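Enoyl-CoA hydratase (Thermus thermophilus, PDB 1WZ8) probably catalyses the reversible hydration of enoyl-CoA thioesters as a hexameric member of the crotonase family. Local coordinates at residues A[19-24]-A[198-203]; A[32-37]-A[116-121]. One frame throughout, in Å; residues are numbered along the deposited sequence.

Overall arrangement
Both contacts are buried and held by van der Waals packing, but they lie at different depths and join different elements. Interaction 1 is centred about 17 Å from the centre of the chain and sets strand 21-26, near the edge of the main sheet, against helix 195-207. Interaction 2 is centred only about 7 Å from the chain centre and brings the loop leading into helix 36-49 against the start of helix 118-125. Their centres are about 22 Å apart and their nearest atoms about 9 Å apart, so they do not touch. Branched aliphatic groups and an alanine methyl carry the first; one extended methionine carries the second, where a bound small diol lies close to the alanine it touches.

Interaction 1: residues A[19-24]-A[198-203]; sequences PGVLEI and KALEVA
Val-21, at the start of strand 21-26, comes nearest to helix 195-207 at Ala-203, with the CA atoms of the two residues 6.5 Å apart. The contact is van der Waals in kind, without polar bonds between the two segments, and rests mainly on the two methyls of Val-21, whose side chain faces the helix. CG1 stands opposite the backbone N (chi1 -179°) and meets Ala-203 CB at 3.8 Å. The second methyl lies against the backbone of the same alanine, Val-21 CG2 being 3.8 Å from Ala-203 O, so the valine straddles the alanine's side chain and carbonyl. The alanine brings a single methyl to this meeting, in keeping with the short CA distance. One turn earlier on the helix, Leu-200 adds a looser touch: its side chain does not set out toward the strand, but its end swings nearer and puts CD1 4.4 Å from Val-21 CG1. On the side of the helix turned away from Val-21, Lys-198 NZ and Glu-201 OE2 form a salt bridge of 3.1 Å, the ammonium approaching 47° out of the carboxylate plane. Before the strand, Pro-19 and Gly-20 have the backbone angles of a type II turn, with Gly-20 at positive phi (80°), and link the antiparallel strands 12-18 and 21-26. Further along, Glu-23 OE2 is hydrogen-bonded to Tyr-196 OH, a second tie to this helix. The helix lies across one face of the main sheet: Leu-200 also packs on Pro-17 and Leu-59, while Ala-199 reaches Val-108 and Val-130 on strands 107-111 and 128-132.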
loop_
_atom_site.group_PDB
_atom_site.type_symbol
_atom_site.label_atom_id
_atom_site.label_comp_id
_atom_site.label_asym_id
_atom_site.label_seq_id
_atom_site.Cartn_x
_atom_site.Cartn_y
_atom_site.Cartn_z
ATOM N N PRO A 19 20.965 23.554 25.379
ATOM C CA PRO A 19 19.595 23.555 25.899
ATOM C C PRO A 19 18.637 22.704 25.065
ATOM O O PRO A 19 18.496 22.919 23.862
ATOM C CB PRO A 19 19.214 25.036 25.866
ATOM C CG PRO A 19 20.526 25.721 26.091
ATOM C CD PRO A 19 21.462 24.932 25.208
ATOM N N GLY A 20 17.992 21.736 25.711
ATOM C CA GLY A 20 17.036 20.888 25.020
ATOM C C GLY A 20 17.627 19.765 24.191
ATOM O O GLY A 20 16.891 18.951 23.638
ATOM N N VAL A 21 18.951 19.713 24.098
ATOM C CA VAL A 21 19.606 18.672 23.319
ATOM C C VAL A 21 20.125 17.554 24.212
ATOM O O VAL A 21 21.107 17.729 24.936
ATOM C CB VAL A 21 20.796 19.236 22.512
ATOM C CG1 VAL A 21 21.439 18.126 21.690
ATOM C CG2 VAL A 21 20.320 20.370 21.606
ATOM N N LEU A 22 19.459 16.407 24.172
ATOM C CA LEU A 22 19.901 15.275 24.969
ATOM C C LEU A 22 20.902 14.499 24.135
ATOM O O LEU A 22 20.556 13.920 23.104
ATOM C CB LEU A 22 18.728 14.373 25.347
ATOM C CG LEU A 22 19.138 13.124 26.136
ATOM C CD1 LEU A 22 19.865 13.535 27.409
ATOM C CD2 LEU A 22 17.916 12.292 26.463
ATOM N N GLU A 23 22.150 14.497 24.582
ATOM C CA GLU A 23 23.196 13.798 23.860
ATOM C C GLU A 23 23.420 12.416 24.449
ATOM O O GLU A 23 23.657 12.275 25.646
ATOM C CB GLU A 23 24.496 14.593 23.928
ATOM C CG GLU A 23 25.645 13.937 23.201
ATOM C CD GLU A 23 26.958 14.622 23.477
ATOM O OE1 GLU A 23 27.417 14.580 24.638
ATOM O OE2 GLU A 23 27.529 15.202 22.536
ATOM N N ILE A 24 23.331 11.398 23.602
ATOM C CA ILE A 24 23.545 10.025 24.036
ATOM C C ILE A 24 24.834 9.522 23.399
ATOM O O ILE A 24 24.920 9.393 22.177
ATOM C CB ILE A 24 22.390 9.098 23.601
ATOM C CG1 ILE A 24 21.061 9.611 24.164
ATOM C CG2 ILE A 24 22.652 7.678 24.097
ATOM C CD1 ILE A 24 19.874 8.714 23.833
ATOM N N LYS A 198 29.254 20.160 13.724
ATOM C CA LYS A 198 28.120 20.443 12.845
ATOM C C LYS A 198 26.874 19.699 13.317
ATOM O O LYS A 198 25.771 20.236 13.274
ATOM C CB LYS A 198 28.446 20.031 11.405
ATOM C CG LYS A 198 27.333 20.305 10.395
ATOM C CD LYS A 198 27.065 21.805 10.239
ATOM C CE LYS A 198 26.002 22.081 9.184
ATOM N NZ LYS A 198 25.763 23.544 8.987
ATOM N N ALA A 199 27.049 18.460 13.760
ATOM C CA ALA A 199 25.909 17.685 14.235
ATOM C C ALA A 199 25.267 18.380 15.434
ATOM O O ALA A 199 24.043 18.457 15.542
ATOM C CB ALA A 199 26.349 16.275 14.613
ATOM N N LEU A 200 26.097 18.891 16.336
ATOM C CA LEU A 200 25.590 19.586 17.516
ATOM C C LEU A 200 24.852 20.856 17.092
ATOM O O LEU A 200 23.801 21.191 17.641
ATOM C CB LEU A 200 26.749 19.934 18.462
ATOM C CG LEU A 200 26.357 20.685 19.737
ATOM C CD1 LEU A 200 25.319 19.879 20.510
ATOM C CD2 LEU A 200 27.595 20.943 20.583
ATOM N N GLU A 201 25.401 21.559 16.106
ATOM C CA GLU A 201 24.783 22.781 15.600
ATOM C C GLU A 201 23.385 22.467 15.052
ATOM O O GLU A 201 22.418 23.214 15.273
ATOM C CB GLU A 201 25.652 23.375 14.490
ATOM C CG GLU A 201 25.095 24.653 13.875
ATOM C CD GLU A 201 25.837 25.057 12.614
ATOM O OE1 GLU A 201 27.077 25.218 12.671
ATOM O OE2 GLU A 201 25.178 25.212 11.564
ATOM N N VAL A 202 23.289 21.360 14.323
ATOM C CA VAL A 202 22.019 20.931 13.753
ATOM C C VAL A 202 21.043 20.606 14.880
ATOM O O VAL A 202 19.891 21.043 14.871
ATOM C CB VAL A 202 22.210 19.681 12.856
ATOM C CG1 VAL A 202 20.858 19.158 12.389
ATOM C CG2 VAL A 202 23.075 20.037 11.650
ATOM N N ALA A 203 21.514 19.839 15.858
ATOM C CA ALA A 203 20.670 19.457 16.985
ATOM C C ALA A 203 20.180 20.686 17.737
ATOM O O ALA A 203 19.009 20.771 18.105
ATOM C CB ALA A 203 21.436 18.538 17.927
#

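Interaction 2: residues A[32-37]-A[116-121]; sequences NAMPPA and VGAGLA
Met-34 reaches from the loop before helix 36-49 to Ala-118 and Gly-119, in the first turn of helix 118-125. The contact between the two segments is van der Waals in kind. The methionine has CG opposite its carbonyl carbon (chi1 -54°) and is extended beyond it, which lets one side chain span backbones whose closest CA atoms, those of Met-34 and Ala-118, are 8.2 Å apart. Its sulfur meets the methyl of Ala-118, SD to CB being 3.9 Å. The terminal methyl goes on to the helix backbone, with Met-34 CE 4.1 Å from Ala-118 O and also 4.1 Å from Gly-119 N.

Hydrogen bonds hold each side in shape. Gly-117 is the N-cap residue of its helix, and Ala-121 N bonds to Gly-117 O at 2.9 Å; Gly-119 N bonds to Val-116 O at 2.7 Å. Opposite, the Asn-32 amide is gripped by Gly-28 N at OD1 and by the carbonyls of Glu-63 and Phe-67 at ND2, while Met-34 O accepts from Ser-72 OG.

A bound methylpentanediol, probably from the crystallisation liquor, lies about 4 Å from the side chain of Ala-118 and may mark a pocket. In crotonase-fold enzymes the start of the equivalent helix supplies a backbone N-H to the oxyanion hole that holds the thioester carbonyl, and this site is consistent with that role.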
loop_
_atom_site.group_PDB
_atom_site.type_symbol
_atom_site.label_atom_id
_atom_site.label_comp_id
_atom_site.label_asym_id
_atom_site.label_seq_id
_atom_site.Cartn_x
_atom_site.Cartn_y
_atom_site.Cartn_z
ATOM N N ASN A 32 33.594 0.743 18.623
ATOM C CA ASN A 32 32.290 0.611 19.247
ATOM C C ASN A 32 31.466 -0.545 18.701
ATOM O O ASN A 32 30.259 -0.410 18.477
ATOM C CB ASN A 32 31.502 1.919 19.145
ATOM C CG ASN A 32 32.111 3.029 19.982
ATOM O OD1 ASN A 32 32.472 2.821 21.145
ATOM N ND2 ASN A 32 32.218 4.219 19.400
ATOM N N ALA A 33 32.120 -1.681 18.473
ATOM C CA ALA A 33 31.403 -2.867 18.014
ATOM C C ALA A 33 30.430 -3.089 19.164
ATOM O O ALA A 33 30.795 -2.915 20.326
ATOM C CB ALA A 33 32.352 -4.050 17.874
ATOM N N MET A 34 29.199 -3.465 18.848
ATOM C CA MET A 34 28.188 -3.631 19.879
ATOM C C MET A 34 28.039 -4.993 20.534
ATOM O O MET A 34 27.656 -5.961 19.885
ATOM C CB MET A 34 26.822 -3.237 19.323
ATOM C CG MET A 34 26.749 -1.860 18.702
ATOM S SD MET A 34 25.125 -1.675 17.939
ATOM C CE MET A 34 25.268 -0.041 17.188
ATOM N N PRO A 35 28.354 -5.086 21.836
ATOM C CA PRO A 35 28.205 -6.371 22.528
ATOM C C PRO A 35 26.695 -6.529 22.738
ATOM O O PRO A 35 25.941 -5.574 22.551
ATOM C CB PRO A 35 28.934 -6.141 23.849
ATOM C CG PRO A 35 29.960 -5.103 23.500
ATOM C CD PRO A 35 29.162 -4.153 22.638
ATOM N N PRO A 36 26.234 -7.724 23.132
ATOM C CA PRO A 36 24.803 -7.949 23.354
ATOM C C PRO A 36 24.109 -6.859 24.179
ATOM O O PRO A 36 23.053 -6.354 23.794
ATOM C CB PRO A 36 24.777 -9.305 24.057
ATOM C CG PRO A 36 25.915 -10.021 23.418
ATOM C CD PRO A 36 27.004 -8.959 23.367
ATOM N N ALA A 37 24.710 -6.491 25.307
ATOM C CA ALA A 37 24.126 -5.481 26.185
ATOM C C ALA A 37 23.941 -4.117 25.535
ATOM O O ALA A 37 22.915 -3.464 25.741
ATOM C CB ALA A 37 24.964 -5.342 27.453
ATOM N N VAL A 116 28.893 0.820 10.146
ATOM C CA VAL A 116 28.698 -0.438 9.440
ATOM C C VAL A 116 27.639 -1.286 10.152
ATOM O O VAL A 116 27.493 -1.212 11.374
ATOM C CB VAL A 116 30.024 -1.251 9.382
ATOM C CG1 VAL A 116 29.797 -2.574 8.667
ATOM C CG2 VAL A 116 31.114 -0.439 8.680
ATOM N N GLY A 117 26.906 -2.086 9.382
ATOM C CA GLY A 117 25.878 -2.944 9.955
ATOM C C GLY A 117 24.908 -2.210 10.860
ATOM O O GLY A 117 24.291 -1.226 10.452
ATOM N N ALA A 118 24.769 -2.688 12.094
ATOM C CA ALA A 118 23.869 -2.062 13.056
ATOM C C ALA A 118 24.257 -0.602 13.256
ATOM O O ALA A 118 23.414 0.232 13.576
ATOM C CB ALA A 118 23.920 -2.809 14.387
ATOM N N GLY A 119 25.540 -0.302 13.074
ATOM C CA GLY A 119 26.000 1.069 13.223
ATOM C C GLY A 119 25.373 1.964 12.168
ATOM O O GLY A 119 24.923 3.077 12.458
ATOM N N LEU A 120 25.347 1.481 10.932
ATOM C CA LEU A 120 24.754 2.248 9.846
ATOM C C LEU A 120 23.238 2.289 10.035
ATOM O O LEU A 120 22.592 3.284 9.704
ATOM C CB LEU A 120 25.103 1.621 8.495
ATOM C CG LEU A 120 24.652 2.379 7.238
ATOM C CD1 LEU A 120 25.273 3.782 7.210
ATOM C CD2 LEU A 120 25.071 1.592 6.006
ATOM N N ALA A 121 22.672 1.210 10.572
ATOM C CA ALA A 121 21.230 1.154 10.804
ATOM C C ALA A 121 20.791 2.289 11.725
ATOM O O ALA A 121 19.802 2.984 11.458
ATOM C CB ALA A 121 20.843 -0.197 11.414
#